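PDB 2O14: hypothetical protein yxiM from Bacillus subtilis, which is an uncharacterised esterase of the GDSL lipolytic enzyme family, probably hydrolysing ester bonds in a substrate that is not yet known. Local coordinates for residues N162-N175 with T199-I211. Sequence-based numbering, arbitrary orientation.
Sequences NRTIYVGGDSTVCN and TFQVRNMASGGQI
Arg163 passes obliquely by the Phe200 ring, guanidinium and ring planes 55° apart, where the parallel strands 164-169 and 201-204, the latter outermost in its sheet, pair in a beta-alpha-beta unit of the SGNH-hydrolase fold, joined through helix 187-190. With CG anti to the backbone N (chi1 -160°) and the chain extended, NE comes to 3.2 Å from Phe200 CE2, while NE itself bonds to Gly231 O. Ile165 CD1 sits over a face of the same ring, toward its rim, in a CH-pi contact 3.8 Å from the centroid. The ladder continues through Ile165 O, which accepts from Arg203 N at 2.9 Å, and past Tyr166, whose CE1 lies 3.4 Å from Arg203 CD. Beyond the last bridge, Val167 O accepts from Met205 N and Gly169 O from Ser207 N; Gly169, without a side chain, admits Ala206 CB to 3.2 Å from its N. Ser171, probably the nucleophile as in relatives, lies in the following loop, its OG 3.1 Å from Gly208 CA and its side chain near that of His342, the probable catalytic histidine. Val173 and Asn175 then return to the second strand, where Asn204 ND2 donates to Val173 O nearly in its own amide plane (2.8 Å, 165°) and to Asn175 OD1, which it meets from above the carbonyl plane. Asn204 OD1 meanwhile accepts from Ala206 N in an Asx turn. A leucine here would probably leave Val173 O and Asn175 OD1 without their shared donor and Ala206 N without its acceptor. Water 5 accepts from Asn175 ND2 and from Asn204 N, the latter at 3.0 Å.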
loop_
_atom_site.group_PDB
_atom_site.type_symbol
_atom_site.label_atom_id
_atom_site.label_comp_id
_atom_site.label_asym_id
_atom_site.label_seq_id
_atom_site.Cartn_x
_atom_site.Cartn_y
_atom_site.Cartn_z
ATOM N N ASN A 162 8.992 6.124 -11.945
ATOM C CA ASN A 162 8.739 7.559 -11.901
ATOM C C ASN A 162 8.917 7.994 -10.448
ATOM O O ASN A 162 8.982 7.154 -9.548
ATOM C CB ASN A 162 7.312 7.882 -12.352
ATOM C CG ASN A 162 7.131 7.772 -13.854
ATOM O OD1 ASN A 162 7.912 8.330 -14.624
ATOM N ND2 ASN A 162 6.093 7.060 -14.278
ATOM N N ARG A 163 9.003 9.299 -10.217
ATOM C CA ARG A 163 9.160 9.810 -8.861
ATOM C C ARG A 163 7.979 9.290 -8.042
ATOM O O ARG A 163 6.829 9.375 -8.478
ATOM C CB ARG A 163 9.172 11.330 -8.880
ATOM C CG ARG A 163 9.792 11.945 -7.654
ATOM C CD ARG A 163 9.949 13.434 -7.843
ATOM N NE ARG A 163 10.592 14.060 -6.698
ATOM C CZ ARG A 163 10.830 15.362 -6.610
ATOM N NH1 ARG A 163 10.476 16.165 -7.608
ATOM N NH2 ARG A 163 11.408 15.861 -5.527
ATOM N N THR A 164 8.254 8.753 -6.859
ATOM C CA THR A 164 7.182 8.182 -6.055
ATOM C C THR A 164 7.268 8.431 -4.559
ATOM O O THR A 164 8.351 8.566 -3.998
ATOM C CB THR A 164 7.133 6.651 -6.239
ATOM O OG1 THR A 164 7.161 6.329 -7.636
ATOM C CG2 THR A 164 5.869 6.076 -5.605
ATOM N N ILE A 165 6.100 8.478 -3.926
ATOM C CA ILE A 165 6.000 8.635 -2.482
ATOM C C ILE A 165 5.616 7.243 -1.980
ATOM O O ILE A 165 4.510 6.773 -2.255
ATOM C CB ILE A 165 4.861 9.587 -2.067
ATOM C CG1 ILE A 165 5.071 10.977 -2.667
ATOM C CG2 ILE A 165 4.799 9.673 -0.539
ATOM C CD1 ILE A 165 6.284 11.679 -2.137
ATOM N N TYR A 166 6.521 6.577 -1.268
ATOM C CA TYR A 166 6.222 5.249 -0.733
ATOM C C TYR A 166 5.711 5.442 0.688
ATOM O O TYR A 166 6.409 6.010 1.533
ATOM C CB TYR A 166 7.480 4.379 -0.732
ATOM C CG TYR A 166 7.975 4.048 -2.119
ATOM C CD1 TYR A 166 7.469 2.955 -2.820
ATOM C CD2 TYR A 166 8.920 4.855 -2.750
ATOM C CE1 TYR A 166 7.893 2.671 -4.116
ATOM C CE2 TYR A 166 9.347 4.582 -4.046
ATOM C CZ TYR A 166 8.830 3.491 -4.722
ATOM O OH TYR A 166 9.248 3.231 -6.004
ATOM N N VAL A 167 4.496 4.975 0.954
ATOM C CA VAL A 167 3.907 5.141 2.276
ATOM C C VAL A 167 3.907 3.887 3.144
ATOM O O VAL A 167 3.493 2.810 2.708
ATOM C CB VAL A 167 2.448 5.646 2.175
ATOM C CG1 VAL A 167 1.929 6.027 3.555
ATOM C CG2 VAL A 167 2.368 6.834 1.231
ATOM N N GLY A 168 4.375 4.043 4.379
ATOM C CA GLY A 168 4.383 2.945 5.326
ATOM C C GLY A 168 3.451 3.322 6.465
ATOM O O GLY A 168 3.364 4.498 6.828
ATOM N N GLY A 169 2.736 2.353 7.027
ATOM C CA GLY A 169 1.835 2.679 8.120
ATOM C C GLY A 169 0.946 1.535 8.560
ATOM O O GLY A 169 1.179 0.380 8.193
ATOM N N ASP A 170 -0.074 1.864 9.350
ATOM C CA ASP A 170 -1.019 0.876 9.863
ATOM C C ASP A 170 -2.444 1.107 9.348
ATOM O O ASP A 170 -2.641 1.623 8.246
ATOM C CB ASP A 170 -1.025 0.898 11.396
ATOM C CG ASP A 170 -1.258 2.294 11.962
ATOM O OD1 ASP A 170 -2.047 3.053 11.363
ATOM O OD2 ASP A 170 -0.662 2.626 13.011
ATOM N N SER A 171 -3.429 0.726 10.161
ATOM C CA SER A 171 -4.844 0.868 9.820
ATOM C C SER A 171 -5.313 2.307 9.576
ATOM O O SER A 171 -6.285 2.532 8.845
ATOM C CB SER A 171 -5.708 0.257 10.928
ATOM O OG SER A 171 -5.438 -1.123 11.096
ATOM N N THR A 172 -4.649 3.281 10.193
ATOM C CA THR A 172 -5.050 4.673 10.004
ATOM C C THR A 172 -4.370 5.289 8.781
ATOM O O THR A 172 -4.648 6.437 8.427
ATOM C CB THR A 172 -4.718 5.540 11.247
ATOM O OG1 THR A 172 -3.297 5.640 11.410
ATOM C CG2 THR A 172 -5.313 4.920 12.502
ATOM N N VAL A 173 -3.501 4.513 8.132
ATOM C CA VAL A 173 -2.752 4.972 6.959
ATOM C C VAL A 173 -3.024 4.188 5.670
ATOM O O VAL A 173 -3.041 4.759 4.576
ATOM C CB VAL A 173 -1.224 4.893 7.226
ATOM C CG1 VAL A 173 -0.450 5.397 6.018
ATOM C CG2 VAL A 173 -0.867 5.695 8.470
ATOM N N CYS A 174 -3.242 2.885 5.809
ATOM C CA CYS A 174 -3.453 1.988 4.671
ATOM C C CYS A 174 -4.647 2.251 3.765
ATOM O O CYS A 174 -5.495 3.105 4.041
ATOM C CB CYS A 174 -3.530 0.538 5.161
ATOM S SG CYS A 174 -5.046 0.145 6.053
ATOM N N ASN A 175 -4.692 1.497 2.670
ATOM C CA ASN A 175 -5.769 1.599 1.697
ATOM C C ASN A 175 -6.925 0.669 2.042
ATOM O O ASN A 175 -6.719 -0.451 2.514
ATOM C CB ASN A 175 -5.280 1.219 0.296
ATOM C CG ASN A 175 -4.340 2.238 -0.300
ATOM O OD1 ASN A 175 -4.483 3.439 -0.072
ATOM N ND2 ASN A 175 -3.381 1.766 -1.100
ATOM N N THR A 199 3.851 14.867 -10.600
ATOM C CA THR A 199 5.099 15.023 -9.868
ATOM C C THR A 199 5.444 13.758 -9.088
ATOM O O THR A 199 6.597 13.321 -9.065
ATOM C CB THR A 199 5.022 16.197 -8.865
ATOM O OG1 THR A 199 4.708 17.407 -9.564
ATOM C CG2 THR A 199 6.356 16.366 -8.139
ATOM N N PHE A 200 4.438 13.171 -8.448
ATOM C CA PHE A 200 4.653 11.967 -7.659
ATOM C C PHE A 200 3.639 10.867 -7.894
ATOM O O PHE A 200 2.477 11.120 -8.205
ATOM C CB PHE A 200 4.605 12.266 -6.158
ATOM C CG PHE A 200 5.687 13.169 -5.668
ATOM C CD1 PHE A 200 5.409 14.495 -5.350
ATOM C CD2 PHE A 200 6.974 12.684 -5.466
ATOM C CE1 PHE A 200 6.397 15.326 -4.831
ATOM C CE2 PHE A 200 7.972 13.508 -4.947
ATOM C CZ PHE A 200 7.681 14.831 -4.627
ATOM N N GLN A 201 4.105 9.638 -7.734
ATOM C CA GLN A 201 3.249 8.469 -7.808
ATOM C C GLN A 201 3.109 8.185 -6.317
ATOM O O GLN A 201 4.020 8.478 -5.542
ATOM C CB GLN A 201 3.960 7.284 -8.473
ATOM C CG GLN A 201 3.883 7.244 -9.991
ATOM C CD GLN A 201 2.455 7.293 -10.495
ATOM O OE1 GLN A 201 1.900 8.371 -10.706
ATOM N NE2 GLN A 201 1.844 6.123 -10.675
ATOM N N VAL A 202 1.978 7.639 -5.903
ATOM C CA VAL A 202 1.800 7.322 -4.498
ATOM C C VAL A 202 1.581 5.823 -4.346
ATOM O O VAL A 202 0.633 5.274 -4.897
ATOM C CB VAL A 202 0.582 8.064 -3.894
ATOM C CG1 VAL A 202 0.423 7.687 -2.434
ATOM C CG2 VAL A 202 0.761 9.568 -4.032
ATOM N N ARG A 203 2.472 5.157 -3.621
ATOM C CA ARG A 203 2.325 3.727 -3.390
ATOM C C ARG A 203 2.146 3.521 -1.887
ATOM O O ARG A 203 3.109 3.542 -1.124
ATOM C CB ARG A 203 3.551 2.961 -3.902
ATOM C CG ARG A 203 3.743 3.027 -5.418
ATOM C CD ARG A 203 5.006 2.282 -5.844
ATOM N NE ARG A 203 4.884 0.840 -5.646
ATOM C CZ ARG A 203 4.451 -0.014 -6.567
ATOM N NH1 ARG A 203 4.102 0.424 -7.768
ATOM N NH2 ARG A 203 4.351 -1.305 -6.281
ATOM N N ASN A 204 0.895 3.335 -1.477
ATOM C CA ASN A 204 0.548 3.147 -0.074
ATOM C C ASN A 204 0.731 1.690 0.336
ATOM O O ASN A 204 -0.162 0.862 0.137
ATOM C CB ASN A 204 -0.904 3.572 0.155
ATOM C CG ASN A 204 -1.263 3.648 1.619
ATOM O OD1 ASN A 204 -0.472 3.275 2.477
ATOM N ND2 ASN A 204 -2.461 4.136 1.913
HETATM N N MSE A 205 1.883 1.394 0.932
HETATM C CA MSE A 205 2.220 0.034 1.356
HETATM C C MSE A 205 1.854 -0.287 2.801
HETATM O O MSE A 205 2.194 -1.353 3.306
HETATM C CB MSE A 205 3.719 -0.219 1.152
HETATM C CG MSE A 205 4.227 0.101 -0.247
HETATM SE SE MSE A 205 3.182 -0.747 -1.673
HETATM C CE MSE A 205 3.946 -2.538 -1.590
ATOM N N ALA A 206 1.160 0.632 3.463
ATOM C CA ALA A 206 0.758 0.435 4.851
ATOM C C ALA A 206 -0.207 -0.741 4.945
ATOM O O ALA A 206 -0.838 -1.113 3.953
ATOM C CB ALA A 206 0.094 1.702 5.381
ATOM N N SER A 207 -0.313 -1.333 6.131
ATOM C CA SER A 207 -1.215 -2.464 6.337
ATOM C C SER A 207 -1.856 -2.404 7.720
ATOM O O SER A 207 -1.244 -1.932 8.679
ATOM C CB SER A 207 -0.459 -3.785 6.174
ATOM O OG SER A 207 0.555 -3.920 7.149
ATOM N N GLY A 208 -3.087 -2.893 7.820
ATOM C CA GLY A 208 -3.789 -2.867 9.090
ATOM C C GLY A 208 -3.123 -3.622 10.226
ATOM O O GLY A 208 -2.683 -4.760 10.054
ATOM N N GLY A 209 -3.047 -2.980 11.390
ATOM C CA GLY A 209 -2.452 -3.603 12.563
ATOM C C GLY A 209 -0.944 -3.789 12.550
ATOM O O GLY A 209 -0.406 -4.495 13.401
ATOM N N GLN A 210 -0.253 -3.142 11.616
ATOM C CA GLN A 210 1.196 -3.292 11.518
ATOM C C GLN A 210 1.996 -2.462 12.521
ATOM O O GLN A 210 1.569 -1.388 12.959
ATOM C CB GLN A 210 1.668 -2.964 10.097
ATOM C CG GLN A 210 3.118 -3.371 9.825
ATOM C CD GLN A 210 3.350 -4.856 10.034
ATOM O OE1 GLN A 210 3.428 -5.639 9.077
ATOM N NE2 GLN A 210 3.440 -5.259 11.294
ATOM N N ILE A 211 3.160 -2.994 12.881
ATOM C CA ILE A 211 4.087 -2.357 13.810
ATOM C C ILE A 211 5.409 -2.207 13.054
ATOM O O ILE A 211 5.548 -2.722 11.945
ATOM C CB ILE A 211 4.314 -3.242 15.062
ATOM C CG1 ILE A 211 4.813 -4.623 14.635
ATOM C CG2 ILE A 211 3.005 -3.387 15.859
ATOM C CD1 ILE A 211 5.145 -5.548 15.803
HETATM O O HOH W 1 5.866 10.579 -11.003
HETATM O O HOH W 2 1.129 1.352 14.346
HETATM O O HOH W 3 -3.672 -0.770 12.954
HETATM O O HOH W 4 -2.123 0.122 1.916
HETATM O O HOH W 5 -1.545 2.742 -3.090
#